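Local coordinates for multicopper oxidase type 1 (Nitrosomonas europaea, PDB 3G5W), which binds copper at a mononuclear site and at copper-oxygen clusters and probably works as a laccase-like multicopper oxidase built from two cupredoxin-type domains, at residues R181-D186 and E273-G278; D43-V48 and T89-A94. All coordinates share one frame; numbering follows the deposited sequence.

Contact 1. Residues R181-D186 and E273-G278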
# COMPACT_ATOMS: atom_id res chain seq x y z
N ARG A 181 -18.50 3.29 21.62
CA ARG A 181 -19.36 4.23 22.33
C ARG A 181 -18.55 5.18 23.20
O ARG A 181 -17.75 4.75 24.03
CB ARG A 181 -20.42 3.50 23.18
CG ARG A 181 -21.44 2.77 22.34
CD ARG A 181 -22.50 2.10 23.18
NE ARG A 181 -23.64 1.70 22.34
CZ ARG A 181 -24.71 1.06 22.79
NH1 ARG A 181 -24.81 0.73 24.07
NH2 ARG A 181 -25.69 0.75 21.94
N VAL A 182 -18.77 6.48 22.99
CA VAL A 182 -17.97 7.52 23.63
C VAL A 182 -18.84 8.67 24.14
O VAL A 182 -20.05 8.70 23.89
CB VAL A 182 -16.92 8.12 22.65
CG1 VAL A 182 -15.90 7.07 22.22
CG2 VAL A 182 -17.61 8.75 21.43
N LYS A 183 -18.21 9.60 24.85
CA LYS A 183 -18.84 10.88 25.17
C LYS A 183 -17.86 12.01 24.87
O LYS A 183 -16.66 11.77 24.75
CB LYS A 183 -19.31 10.93 26.63
CG LYS A 183 -18.21 11.08 27.66
CD LYS A 183 -18.74 10.84 29.06
CE LYS A 183 -17.63 10.98 30.10
NZ LYS A 183 -16.55 9.94 29.96
N LYS A 184 -18.37 13.23 24.77
CA LYS A 184 -17.53 14.39 24.49
C LYS A 184 -16.44 14.52 25.56
O LYS A 184 -16.71 14.36 26.75
CB LYS A 184 -18.38 15.65 24.41
CG LYS A 184 -17.71 16.81 23.70
CD LYS A 184 -18.67 17.99 23.59
CE LYS A 184 -17.93 19.30 23.39
NZ LYS A 184 -17.05 19.27 22.19
N GLY A 185 -15.21 14.79 25.12
CA GLY A 185 -14.07 14.88 26.03
C GLY A 185 -13.23 13.61 26.11
O GLY A 185 -12.10 13.65 26.60
N ASP A 186 -13.77 12.49 25.63
CA ASP A 186 -13.02 11.23 25.57
C ASP A 186 -11.87 11.36 24.59
O ASP A 186 -11.91 12.19 23.67
CB ASP A 186 -13.91 10.07 25.10
CG ASP A 186 -14.53 9.27 26.24
OD1 ASP A 186 -13.88 9.07 27.30
OD2 ASP A 186 -15.67 8.80 26.06
N GLU A 273 -20.46 6.11 18.29
CA GLU A 273 -21.70 6.68 18.85
C GLU A 273 -21.41 7.55 20.08
O GLU A 273 -20.89 7.05 21.08
CB GLU A 273 -22.67 5.56 19.28
CG GLU A 273 -23.15 4.64 18.16
CD GLU A 273 -23.98 3.46 18.67
OE1 GLU A 273 -24.62 2.78 17.83
OE2 GLU A 273 -23.99 3.20 19.90
N TYR A 274 -21.73 8.84 20.00
CA TYR A 274 -21.65 9.72 21.18
C TYR A 274 -22.93 9.64 21.99
O TYR A 274 -24.03 9.69 21.44
CB TYR A 274 -21.47 11.16 20.77
CG TYR A 274 -20.09 11.59 20.34
CD1 TYR A 274 -19.37 12.49 21.11
CD2 TYR A 274 -19.53 11.14 19.14
CE1 TYR A 274 -18.13 12.93 20.72
CE2 TYR A 274 -18.27 11.57 18.74
CZ TYR A 274 -17.58 12.47 19.54
OH TYR A 274 -16.36 12.95 19.18
N GLU A 275 -22.80 9.54 23.31
CA GLU A 275 -23.99 9.45 24.16
C GLU A 275 -24.83 10.73 24.09
O GLU A 275 -26.04 10.67 24.29
CB GLU A 275 -23.64 9.06 25.60
CG GLU A 275 -22.72 9.99 26.33
CD GLU A 275 -22.56 9.61 27.80
OE1 GLU A 275 -22.17 8.44 28.08
OE2 GLU A 275 -22.82 10.47 28.66
N GLU A 276 -24.19 11.86 23.78
CA GLU A 276 -24.87 13.15 23.66
C GLU A 276 -25.98 13.17 22.59
O GLU A 276 -27.03 13.78 22.81
CB GLU A 276 -23.87 14.28 23.40
CG GLU A 276 -23.01 14.67 24.61
CD GLU A 276 -21.74 13.84 24.76
OE1 GLU A 276 -20.97 14.10 25.71
OE2 GLU A 276 -21.49 12.94 23.93
N VAL A 277 -25.75 12.51 21.46
CA VAL A 277 -26.75 12.51 20.37
C VAL A 277 -27.72 11.32 20.41
O VAL A 277 -28.78 11.37 19.78
CB VAL A 277 -26.10 12.64 18.94
CG1 VAL A 277 -25.17 13.85 18.87
CG2 VAL A 277 -25.38 11.37 18.53
N GLY A 278 -27.36 10.27 21.13
CA GLY A 278 -28.22 9.09 21.25
C GLY A 278 -28.30 8.29 19.96
O GLY A 278 -27.73 8.67 18.94
O HOH W 1 -26.36 0.97 18.73
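Glu273 and Val182 carry this short parallel strand pairing in the second multicopper oxidase domain. The amide of Val182 gives a nearly straight bond to the carbonyl O of Glu273 (N to O 2.9 Å, 173° at the hydrogen), and the carbonyl O of Val182 takes the amide N of Glu275. On one side of the sheet, Val182 CG2 sits 3.8 Å from the centroid of the Tyr274 ring, over the middle of its face, a CH-pi contact. On the other, Arg181 and Glu273 run side by side with guanidinium and carboxylate nearly coplanar, and Arg181 NE reaches Glu273 OE2 at 2.9 Å in a salt bridge. A water links Arg181 NH2 to Glu273 OE1, which also hydrogen-bonds with Tyr284 OH. Putting an alanine at Arg181 removes the guanidinium, and Glu273 OE2 would probably lose its charged mate and the water its donor NH2. Glu276 bends at chi2 (87°) to bring OE1 to the amide N of Lys184 at 2.9 Å, the second residue of the type II turn from Lys183 to Asp186. Strand 180-182 is outermost in its sheet here; strand 269-274 separates it from strand 247-252, whose Trp248 meets the Tyr274 ring.

Contact 2. Residues D43-V48 and T89-A94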
# COMPACT_ATOMS: atom_id res chain seq x y z
N ASP A 43 8.72 -11.01 32.50
CA ASP A 43 9.22 -12.28 32.00
C ASP A 43 8.05 -13.20 31.76
O ASP A 43 7.39 -13.67 32.70
CB ASP A 43 10.23 -12.89 32.98
CG ASP A 43 11.50 -12.06 33.09
OD1 ASP A 43 11.92 -11.43 32.09
OD2 ASP A 43 12.10 -12.04 34.19
N VAL A 44 7.77 -13.43 30.48
CA VAL A 44 6.58 -14.15 30.05
C VAL A 44 6.93 -15.60 29.73
O VAL A 44 7.94 -15.88 29.08
CB VAL A 44 5.93 -13.46 28.82
CG1 VAL A 44 4.68 -14.19 28.37
CG2 VAL A 44 5.59 -12.00 29.15
N THR A 45 6.09 -16.51 30.22
CA THR A 45 6.15 -17.93 29.87
C THR A 45 4.79 -18.35 29.31
O THR A 45 3.75 -18.14 29.94
CB THR A 45 6.50 -18.80 31.10
OG1 THR A 45 7.79 -18.43 31.60
CG2 THR A 45 6.51 -20.28 30.75
N VAL A 46 4.79 -18.95 28.12
CA VAL A 46 3.55 -19.42 27.52
C VAL A 46 3.65 -20.90 27.16
O VAL A 46 4.49 -21.28 26.33
CB VAL A 46 3.12 -18.60 26.28
CG1 VAL A 46 1.72 -19.02 25.82
CG2 VAL A 46 3.15 -17.10 26.57
N ASN A 47 2.81 -21.72 27.79
CA ASN A 47 2.73 -23.14 27.48
C ASN A 47 1.65 -23.38 26.44
O ASN A 47 0.48 -23.08 26.68
CB ASN A 47 2.47 -23.96 28.76
CG ASN A 47 3.45 -23.64 29.87
OD1 ASN A 47 4.65 -23.86 29.73
ND2 ASN A 47 2.94 -23.10 30.97
N VAL A 48 2.06 -23.87 25.28
CA VAL A 48 1.16 -24.05 24.14
C VAL A 48 0.92 -25.52 23.81
O VAL A 48 1.85 -26.22 23.39
CB VAL A 48 1.71 -23.30 22.89
CG1 VAL A 48 0.74 -23.41 21.71
CG2 VAL A 48 1.96 -21.84 23.23
N THR A 89 6.87 -24.77 25.20
CA THR A 89 6.90 -23.61 26.08
C THR A 89 7.76 -22.48 25.51
O THR A 89 8.94 -22.66 25.20
CB THR A 89 7.39 -24.01 27.49
OG1 THR A 89 6.42 -24.90 28.08
CG2 THR A 89 7.55 -22.79 28.38
N TYR A 90 7.14 -21.30 25.38
CA TYR A 90 7.85 -20.08 24.98
C TYR A 90 8.21 -19.24 26.20
O TYR A 90 7.38 -19.07 27.10
CB TYR A 90 6.98 -19.26 24.02
CG TYR A 90 6.68 -19.99 22.72
CD1 TYR A 90 7.56 -19.90 21.64
CD2 TYR A 90 5.53 -20.76 22.59
CE1 TYR A 90 7.29 -20.57 20.45
CE2 TYR A 90 5.26 -21.44 21.40
CZ TYR A 90 6.15 -21.33 20.34
OH TYR A 90 5.90 -22.00 19.17
N LYS A 91 9.44 -18.75 26.22
CA LYS A 91 9.94 -17.90 27.30
C LYS A 91 10.64 -16.67 26.73
O LYS A 91 11.64 -16.78 26.02
CB LYS A 91 10.91 -18.67 28.21
CG LYS A 91 10.21 -19.56 29.22
CD LYS A 91 11.21 -20.28 30.11
CE LYS A 91 10.50 -21.15 31.14
NZ LYS A 91 10.06 -20.36 32.33
N PHE A 92 10.09 -15.49 27.03
CA PHE A 92 10.66 -14.26 26.51
C PHE A 92 10.40 -13.09 27.46
O PHE A 92 9.46 -13.12 28.26
CB PHE A 92 10.14 -13.97 25.09
CG PHE A 92 8.64 -13.91 24.98
CD1 PHE A 92 7.96 -12.71 25.13
CD2 PHE A 92 7.90 -15.06 24.71
CE1 PHE A 92 6.57 -12.64 25.03
CE2 PHE A 92 6.51 -15.01 24.61
CZ PHE A 92 5.84 -13.80 24.77
N LYS A 93 11.25 -12.08 27.39
CA LYS A 93 11.01 -10.81 28.08
C LYS A 93 10.09 -9.97 27.20
O LYS A 93 10.27 -9.93 25.98
CB LYS A 93 12.32 -10.07 28.35
CG LYS A 93 12.19 -8.83 29.25
CD LYS A 93 13.54 -8.19 29.58
CE LYS A 93 14.32 -8.95 30.67
NZ LYS A 93 13.57 -9.10 31.97
N ALA A 94 9.11 -9.30 27.80
CA ALA A 94 8.18 -8.47 27.05
C ALA A 94 8.85 -7.15 26.70
O ALA A 94 8.94 -6.24 27.53
CB ALA A 94 6.89 -8.24 27.82
O HOH W 2 14.68 -10.51 34.05
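Val44 and Phe92 face each other as a hydrogen-bonded pair in an antiparallel ladder of strands 43-50 and 87-93, part of the first cupredoxin-type beta domain. Their side chains lie alongside each other, and Val44 CB stands over one face of the Phe92 ring, nearer its margin than its middle, 4.2 Å from the centroid. Phe92 owes this position to a first torsion of 56°, which tucks CG over its own backbone and swings the ring beside the valine; Val44 CG1 then rests against CZ at 3.8 Å. On the same side Tyr90 is met differently: Val48 CG2 approaches the edge of its ring, near the plane, 3.8 Å from CD2. Strand 2-15 pairs in parallel with the other edge of 43-50, its Phe5, Leu7 and Ile9 touching Val44, Val46 and Val48, and Trp60 meets both aromatic rings.

The other side is mostly polar. Lys91 runs along Thr45 and bends at its last torsion (-82°), bringing NZ to Thr45 OG1 at 3.1 Å. At one end, Lys93 NZ forms a salt bridge with Asp43 OD1 at 2.9 Å, on the syn side of a carboxylate whose other oxygen pairs with Lys2. A water accepts from Lys93 NZ and donates to Asp43 OD2. At the opposite end, Thr89 OG1 donates to Asn47 OD1 at 2.6 Å, in the carbonyl plane and on a lone pair.

The two contacts illustrate how one protein uses strand pairing in separate domains: contact 1 is a brief parallel pairing running into turns, contact 2 a longer antiparallel ladder. They lie on opposite sides of the chain's centre, their centres 39 Å and their nearest atoms about 27 Å apart, and both segments of contact 2 precede those of contact 1 in the sequence. Contact 2 is nearer to copper, with the side chain of Val48 about 9 Å from the bound copper ion and about 7 Å from that of its ligand His56. Its Tyr90 and Phe92 also touch Trp60, which lines a Cu-O linkage pocket. The Tyr274 side chain is about 13 Å from another such linkage, and contact 1 is structural packing.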